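Local coordinates for methyl-coenzyme M reductase subunit beta (Methanosarcina barkeri, PDB 1E6Y), which forms part of the nickel enzyme that releases methane from methyl-coenzyme M, with coenzyme B as reductant, in the last step of methanogenesis, at residues S33-M36 against D37-S41; Q111-K114 against S115-I118; T137-M141 against F142-P146; L175-P178 against Q179-E182. All coordinates share one frame; numbering follows the deposited sequence.

Contact 1. Residues S33-M36 against D37-S41; sequences SIIM and DTKRS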
# COMPACT_ATOMS: atom_id res chain seq x y z
N SER E 33 -20.16 22.00 -15.06
CA SER E 33 -21.41 21.56 -14.46
C SER E 33 -21.47 20.03 -14.37
O SER E 33 -21.87 19.48 -13.34
CB SER E 33 -22.61 22.08 -15.27
OG SER E 33 -23.83 21.54 -14.79
N ILE E 34 -21.02 19.36 -15.42
CA ILE E 34 -20.92 17.90 -15.42
C ILE E 34 -19.94 17.41 -14.35
O ILE E 34 -20.26 16.48 -13.61
CB ILE E 34 -20.49 17.37 -16.82
CG1 ILE E 34 -21.66 17.52 -17.80
CG2 ILE E 34 -20.07 15.91 -16.74
CD1 ILE E 34 -21.27 17.29 -19.25
N ILE E 35 -18.80 18.08 -14.22
CA ILE E 35 -17.81 17.73 -13.21
C ILE E 35 -18.35 17.96 -11.80
O ILE E 35 -18.27 17.08 -10.94
CB ILE E 35 -16.51 18.54 -13.41
CG1 ILE E 35 -15.82 18.10 -14.71
CG2 ILE E 35 -15.56 18.35 -12.22
CD1 ILE E 35 -14.77 19.08 -15.20
N MET E 36 -18.97 19.12 -11.58
CA MET E 36 -19.56 19.45 -10.29
C MET E 36 -20.65 18.44 -9.88
O MET E 36 -20.67 17.98 -8.74
CB MET E 36 -20.15 20.86 -10.31
CG MET E 36 -20.92 21.23 -9.05
SD MET E 36 -19.95 21.13 -7.53
CE MET E 36 -18.93 22.60 -7.69
N ASP E 37 -21.53 18.11 -10.82
CA ASP E 37 -22.60 17.15 -10.54
C ASP E 37 -22.05 15.75 -10.29
O ASP E 37 -22.57 15.02 -9.45
CB ASP E 37 -23.60 17.11 -11.70
CG ASP E 37 -24.51 18.33 -11.72
OD1 ASP E 37 -24.43 19.17 -10.80
OD2 ASP E 37 -25.31 18.45 -12.67
N THR E 38 -20.98 15.40 -10.99
CA THR E 38 -20.29 14.13 -10.77
C THR E 38 -19.64 14.10 -9.39
O THR E 38 -19.73 13.11 -8.67
CB THR E 38 -19.22 13.89 -11.85
OG1 THR E 38 -19.85 13.88 -13.14
CG2 THR E 38 -18.52 12.56 -11.63
N LYS E 39 -19.03 15.22 -9.00
CA LYS E 39 -18.39 15.32 -7.70
C LYS E 39 -19.40 15.27 -6.55
O LYS E 39 -19.17 14.59 -5.56
CB LYS E 39 -17.57 16.61 -7.60
CG LYS E 39 -16.31 16.62 -8.47
CD LYS E 39 -15.59 17.95 -8.37
CE LYS E 39 -14.95 18.15 -7.01
NZ LYS E 39 -14.16 19.41 -6.95
N ARG E 40 -20.53 15.96 -6.71
CA ARG E 40 -21.41 16.18 -5.56
C ARG E 40 -22.50 15.15 -5.41
O ARG E 40 -23.30 15.21 -4.46
CB ARG E 40 -22.02 17.59 -5.68
CG ARG E 40 -23.17 17.67 -6.68
CD ARG E 40 -23.53 19.12 -6.96
NE ARG E 40 -24.63 19.30 -7.89
CZ ARG E 40 -25.91 19.55 -7.65
NH1 ARG E 40 -26.38 19.67 -6.41
NH2 ARG E 40 -26.78 19.69 -8.66
N SER E 41 -22.54 14.17 -6.31
CA SER E 41 -23.66 13.22 -6.33
C SER E 41 -23.27 11.78 -6.01
O SER E 41 -22.23 11.29 -6.46
CB SER E 41 -24.36 13.26 -7.69
OG SER E 41 -24.78 14.57 -8.02
O HOH W 1 -23.91 21.91 -11.84
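T38 turns its hydroxyl back onto the helix turn that I34 begins, and this is where the packing is tightest. With OG1 placed beside the backbone N (chi1 -60°), T38 OG1 donates to I34 O at 2.7 Å, reaching it from above the carbonyl plane, while T38 N binds I34 O from the opposite face at 2.9 Å. A threonine suits this buried place because its hydroxyl is satisfied by the helix itself and by Y214 OH. I34 and I35, branched and apolar, face helix 204-221, and I35 CG2 lies alongside the chain of K39, 3.9 Å from K39 CD; the ammonium goes on to G120 O of the second subunit. D37 and R40 form a buried side-on salt bridge, R40 NE (2.9 Å) and NH2 both on D37 OD1; R40 NH1 turns to S112 O, and M36 CG packs 4.0 Å from R40 CD. Looser is the side of S33, partly exposed, where a water joins S33 OG to D37 OD1. The i to i+4 backbone bonds are those of an alpha-helix, here the last turns of helix 29-40, and a threonine hydroxyl on the carbonyl four residues back is a familiar addition.

Contact 2. Residues Q111-K114 against S115-I118; sequences QSPK and SRII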
# COMPACT_ATOMS: atom_id res chain seq x y z
N GLN E 111 -27.74 14.41 -4.37
CA GLN E 111 -26.84 15.45 -4.85
C GLN E 111 -26.65 16.49 -3.76
O GLN E 111 -27.60 17.18 -3.38
CB GLN E 111 -27.40 16.11 -6.12
CG GLN E 111 -27.85 15.11 -7.17
CD GLN E 111 -28.08 15.75 -8.52
OE1 GLN E 111 -29.14 16.34 -8.76
NE2 GLN E 111 -27.10 15.64 -9.41
N SER E 112 -25.45 16.52 -3.19
CA SER E 112 -25.08 17.54 -2.21
C SER E 112 -25.12 18.91 -2.88
O SER E 112 -24.90 19.02 -4.09
CB SER E 112 -23.67 17.27 -1.68
OG SER E 112 -23.68 16.24 -0.71
N PRO E 113 -25.39 19.96 -2.10
CA PRO E 113 -25.23 21.33 -2.62
C PRO E 113 -23.79 21.60 -3.03
O PRO E 113 -22.86 21.04 -2.45
CB PRO E 113 -25.66 22.21 -1.45
CG PRO E 113 -25.38 21.37 -0.24
CD PRO E 113 -25.70 19.96 -0.66
N LYS E 114 -23.61 22.45 -4.04
CA LYS E 114 -22.28 22.82 -4.52
C LYS E 114 -21.37 23.33 -3.40
O LYS E 114 -20.16 23.14 -3.44
CB LYS E 114 -22.38 23.88 -5.62
CG LYS E 114 -22.69 23.30 -6.98
CD LYS E 114 -23.02 24.38 -8.00
CE LYS E 114 -23.22 23.75 -9.38
NZ LYS E 114 -23.87 24.65 -10.37
N SER E 115 -21.98 23.91 -2.37
CA SER E 115 -21.24 24.44 -1.23
C SER E 115 -20.36 23.40 -0.53
O SER E 115 -19.29 23.74 -0.02
CB SER E 115 -22.20 25.08 -0.22
OG SER E 115 -23.14 24.13 0.26
N ARG E 116 -20.80 22.14 -0.51
CA ARG E 116 -19.99 21.09 0.13
C ARG E 116 -18.75 20.78 -0.71
O ARG E 116 -17.69 20.50 -0.14
CB ARG E 116 -20.80 19.83 0.38
CG ARG E 116 -21.96 20.04 1.35
CD ARG E 116 -22.58 18.73 1.78
NE ARG E 116 -23.67 18.88 2.75
CZ ARG E 116 -23.49 19.12 4.05
NH1 ARG E 116 -24.60 19.22 4.81
NH2 ARG E 116 -22.31 19.26 4.60
N ILE E 117 -18.86 20.89 -2.03
CA ILE E 117 -17.72 20.70 -2.92
C ILE E 117 -16.81 21.93 -2.89
O ILE E 117 -15.58 21.80 -2.86
CB ILE E 117 -18.21 20.43 -4.36
CG1 ILE E 117 -18.95 19.09 -4.42
CG2 ILE E 117 -17.04 20.45 -5.34
CD1 ILE E 117 -18.14 17.91 -3.88
N ILE E 118 -17.40 23.11 -2.80
CA ILE E 118 -16.64 24.36 -2.74
C ILE E 118 -15.81 24.43 -1.46
O ILE E 118 -14.63 24.79 -1.50
CB ILE E 118 -17.58 25.59 -2.83
CG1 ILE E 118 -18.24 25.64 -4.21
CG2 ILE E 118 -16.81 26.88 -2.57
CD1 ILE E 118 -19.41 26.59 -4.31
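P113 and R116 meet across the opening turn of helix 114-118, which starts just after strand 107-111 has ended. Their side chains lie at a slant: R116 CG approaches P113 CG to 4.0 Å, and the arginine then runs on, extended from CG to NE, past the CD corner of the proline ring and over S112. There R116 CD rests 3.7 Å from S112 OG, so the aliphatic stem, not the charged end, does the touching. The guanidinium passes beyond both residues, and R116 NE finds V89 O at the end of helix 78-89. Replacing R116 by an alanine would probably leave V89 O without this donor and open a gap beside the P113 ring where the stem now lies. S115 also touches the ring: its OG, held between the backbone N and the carbonyl carbon (chi1 59°), contacts both CB and CG of the proline. Proline fits here because a helix start makes no demand on its missing N-H, and its fixed phi suits the chain entering the turn. K114, exposed, runs its extended stem along M36 of helix 29-40, while its backbone N-H is taken by D96 OD2 from a neighbouring loop. I117 points inward, onto K39, R40 and helix 125-141; I118, at the surface of the chain, packs on Q32 of the second subunit. The backbone closes the turn in two steps. P113 O receives R116 N at 3.0 Å from above its carbonyl plane, and K114 O then receives I118 N at 2.8 Å, nearly in line with the carbonyl bond.

Contact 3. Residues T137-M141 against F142-P146; sequences TIMDM and FGTDP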
# COMPACT_ATOMS: atom_id res chain seq x y z
N THR E 137 -31.16 9.36 9.34
CA THR E 137 -32.58 9.27 9.00
C THR E 137 -33.18 7.93 9.43
O THR E 137 -34.26 7.89 10.01
CB THR E 137 -32.81 9.48 7.49
OG1 THR E 137 -32.42 10.81 7.12
CG2 THR E 137 -34.28 9.27 7.13
N ILE E 138 -32.44 6.84 9.19
CA ILE E 138 -32.91 5.51 9.57
C ILE E 138 -32.91 5.34 11.09
O ILE E 138 -33.86 4.80 11.66
CB ILE E 138 -32.03 4.41 8.92
CG1 ILE E 138 -32.20 4.44 7.40
CG2 ILE E 138 -32.41 3.04 9.47
CD1 ILE E 138 -31.35 3.43 6.67
N MET E 139 -31.89 5.88 11.75
CA MET E 139 -31.79 5.82 13.20
C MET E 139 -33.02 6.46 13.85
O MET E 139 -33.63 5.88 14.74
CB MET E 139 -30.52 6.55 13.67
CG MET E 139 -29.92 6.00 14.95
SD MET E 139 -29.10 4.41 14.71
CE MET E 139 -27.72 4.90 13.66
N ASP E 140 -33.42 7.61 13.32
CA ASP E 140 -34.56 8.35 13.85
C ASP E 140 -35.90 7.72 13.49
O ASP E 140 -36.76 7.53 14.35
CB ASP E 140 -34.53 9.80 13.34
CG ASP E 140 -33.46 10.63 14.02
OD1 ASP E 140 -33.11 10.34 15.18
OD2 ASP E 140 -32.98 11.59 13.38
N MET E 141 -36.07 7.39 12.21
CA MET E 141 -37.35 6.94 11.68
C MET E 141 -37.81 5.63 12.31
O MET E 141 -39.01 5.43 12.54
CB MET E 141 -37.27 6.77 10.16
CG MET E 141 -38.57 6.35 9.50
SD MET E 141 -38.45 6.41 7.71
CE MET E 141 -38.58 8.18 7.43
N PHE E 142 -36.86 4.76 12.61
CA PHE E 142 -37.18 3.42 13.08
C PHE E 142 -36.81 3.21 14.55
O PHE E 142 -36.90 2.10 15.07
CB PHE E 142 -36.50 2.38 12.19
CG PHE E 142 -36.94 2.44 10.76
CD1 PHE E 142 -36.19 3.14 9.82
CD2 PHE E 142 -38.14 1.86 10.36
CE1 PHE E 142 -36.63 3.27 8.50
CE2 PHE E 142 -38.59 1.98 9.04
CZ PHE E 142 -37.84 2.69 8.11
N GLY E 143 -36.43 4.30 15.22
CA GLY E 143 -36.24 4.29 16.66
C GLY E 143 -35.19 3.31 17.15
O GLY E 143 -35.38 2.65 18.17
N THR E 144 -34.06 3.26 16.45
CA THR E 144 -33.01 2.29 16.74
C THR E 144 -32.42 2.51 18.14
O THR E 144 -32.07 3.64 18.50
CB THR E 144 -31.88 2.38 15.70
OG1 THR E 144 -32.45 2.30 14.38
CG2 THR E 144 -30.88 1.25 15.89
N ASP E 145 -32.37 1.45 18.93
CA ASP E 145 -31.70 1.48 20.23
C ASP E 145 -30.21 1.71 20.03
O ASP E 145 -29.63 1.20 19.06
CB ASP E 145 -31.91 0.15 20.98
CG ASP E 145 -33.37 -0.11 21.32
OD1 ASP E 145 -34.06 0.83 21.78
OD2 ASP E 145 -33.83 -1.26 21.14
N PRO E 146 -29.58 2.51 20.90
CA PRO E 146 -28.16 2.85 20.76
C PRO E 146 -27.23 1.64 20.57
O PRO E 146 -26.29 1.70 19.77
CB PRO E 146 -27.85 3.62 22.04
CG PRO E 146 -29.14 4.31 22.35
CD PRO E 146 -30.22 3.31 21.97
O HOH W 2 -32.83 6.02 17.54
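M141 lays its side chain over the ring of F142, the next residue along. CG sits above the face, 4.0 Å from the F142 ring centroid and 18° off the normal, a CH-pi contact; beyond it M141 SD makes an oblique Met-aromatic approach, 4.3 Å from the same centroid. With CG anti to the backbone N (chi1 -178°), the flexible methionine runs side by side with the phenylalanine and can follow its outline. I138 adds a branch at the ring's rim, its CG2 3.8 Å from F142 CD1. On the far side of the turn M139 crosses T144 at about a right angle, M139 SD lying 3.6 Å from T144 CB.

The backbone sets these pairs in place. F142 N still bonds to I138 O in helical fashion, but G143, at positive phi, swings the chain round; glycine enters that conformation readily. T144 N then returns to M139 O at 3.2 Å, in the carbonyl plane, and G143 N makes a weak bond to D140 O. A water donates to both M139 O and T144 O, bridging the turn.

Further out, Y72 serves two residues at once, stacking its ring on F142 and hydrogen-bonding through OH to T144 OG1. V152 of helix 149-157 packs on I138, M139 and T144, and F244 of the gamma subunit covers M139. Nested bonds, T144 N to M139 O around the weaker G143 N to D140 O, and a glycine at positive phi mark the Schellman motif that ends helix 125-141, accompanied by the packing of M139 on T144.

Contact 4. Residues L175-P178 against Q179-E182; sequences LSIP and QNNE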
# COMPACT_ATOMS: atom_id res chain seq x y z
N LEU E 175 -17.39 8.30 -9.33
CA LEU E 175 -15.96 8.28 -9.06
C LEU E 175 -15.60 7.20 -8.04
O LEU E 175 -16.48 6.50 -7.53
CB LEU E 175 -15.50 9.65 -8.54
CG LEU E 175 -15.86 10.86 -9.41
CD1 LEU E 175 -15.56 12.15 -8.66
CD2 LEU E 175 -15.08 10.80 -10.71
N SER E 176 -14.31 7.05 -7.77
CA SER E 176 -13.84 6.09 -6.78
C SER E 176 -13.55 6.84 -5.47
O SER E 176 -14.29 7.75 -5.10
CB SER E 176 -12.57 5.39 -7.30
OG SER E 176 -12.23 4.27 -6.50
N ILE E 177 -12.53 6.40 -4.74
CA ILE E 177 -11.98 7.19 -3.64
C ILE E 177 -10.61 7.72 -4.05
O ILE E 177 -9.94 7.13 -4.90
CB ILE E 177 -11.87 6.37 -2.32
CG1 ILE E 177 -10.87 5.22 -2.48
CG2 ILE E 177 -13.23 5.84 -1.92
CD1 ILE E 177 -10.53 4.53 -1.17
N PRO E 178 -10.20 8.89 -3.52
CA PRO E 178 -8.99 9.56 -4.00
C PRO E 178 -7.73 8.71 -3.87
O PRO E 178 -6.84 8.78 -4.71
CB PRO E 178 -8.92 10.82 -3.14
CG PRO E 178 -10.34 11.08 -2.74
CD PRO E 178 -10.92 9.71 -2.53
N GLN E 179 -7.69 7.87 -2.84
CA GLN E 179 -6.51 7.05 -2.57
C GLN E 179 -6.26 5.97 -3.63
O GLN E 179 -5.20 5.36 -3.65
CB GLN E 179 -6.61 6.38 -1.20
CG GLN E 179 -6.65 7.36 -0.03
CD GLN E 179 -8.06 7.56 0.49
OE1 GLN E 179 -8.97 7.88 -0.26
NE2 GLN E 179 -8.25 7.32 1.79
N ASN E 180 -7.25 5.73 -4.49
CA ASN E 180 -7.08 4.78 -5.59
C ASN E 180 -6.38 5.39 -6.80
O ASN E 180 -6.03 4.67 -7.73
CB ASN E 180 -8.42 4.19 -6.01
CG ASN E 180 -8.91 3.11 -5.06
OD1 ASN E 180 -8.13 2.57 -4.27
ND2 ASN E 180 -10.20 2.79 -5.12
N ASN E 181 -6.17 6.70 -6.78
CA ASN E 181 -5.46 7.38 -7.87
C ASN E 181 -4.06 6.83 -8.03
O ASN E 181 -3.31 6.73 -7.06
CB ASN E 181 -5.36 8.88 -7.59
CG ASN E 181 -6.66 9.62 -7.84
OD1 ASN E 181 -7.63 9.04 -8.32
ND2 ASN E 181 -6.67 10.91 -7.51
N GLU E 182 -3.69 6.50 -9.26
CA GLU E 182 -2.31 6.14 -9.56
C GLU E 182 -1.44 7.39 -9.60
O GLU E 182 -0.34 7.41 -9.05
CB GLU E 182 -2.23 5.42 -10.90
CG GLU E 182 -2.93 4.07 -10.92
CD GLU E 182 -2.13 2.99 -11.62
OE1 GLU E 182 -1.12 3.30 -12.29
OE2 GLU E 182 -2.54 1.81 -11.51
O HOH W 3 -9.71 7.42 -7.67
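N180 directs the flat amide of its side chain at S176: ND2 donates to S176 OG at 2.9 Å, with the hydroxyl only 10° out of the amide plane and the N-H nearly straight on it. Over one face of the same amide lies the I177 side chain, CG1 coming 3.9 Å from N180 CG. The amide of N181 is met differently, for P178 O stands above its face, 3.2 Å from N181 CG. N181 OD1 accepts from a water, tilted out of the amide plane, that also donates to I177 O, and ND2 turns to S187 OG. The third amide, of Q179, folds back through a bend at chi2 (101°), which brings OE1 beside the proline, 3.5 Å from P178 CD; I177 CD1 closes in on the same oxygen.

Asparagine suits position 180 because its short arm carries a donor just far enough to span the turn. An alanine here would probably leave S176 OG without its amide partner and free that hydroxyl to turn, while I177 would lose the flat surface it packs on.

Backbone bonds hold the loop beneath: N180 N to I177 O at 3.1 Å and N181 N to P178 O at 3.0 Å, both donors lying above their carbonyl planes. P178, with restricted phi, stiffens the start of this turn. Q179 NE2 bonds to N181 O of the second subunit, the reverse bond is made too, and P178 packs on its own counterpart. Successive i to i+3 bonds mark a 3-10 turn, set here in the interface between the two beta subunits.

All four contacts lie in the beta subunit's N-terminal domain and follow in series along the chain. Contacts 1 and 2 are neighbours, their centres about 9 Å apart: R40 O meets S112 N at 2.8 Å where helix 29-40 leads into strand 41-45, which pairs with strand 107-111 in the four-stranded antiparallel sheet. Contact 4, in the loop after that sheet's outermost strand 171-172, lies about 16 Å from contact 1, centre to centre, and touches it through T38 and L175. Contact 3 stands apart, some 31 Å from contact 1 between centres, at the C-terminal end of helix 125-141. Contacts 1, 2 and 4 reach the second beta subunit, whereas contact 3 meets the gamma subunit.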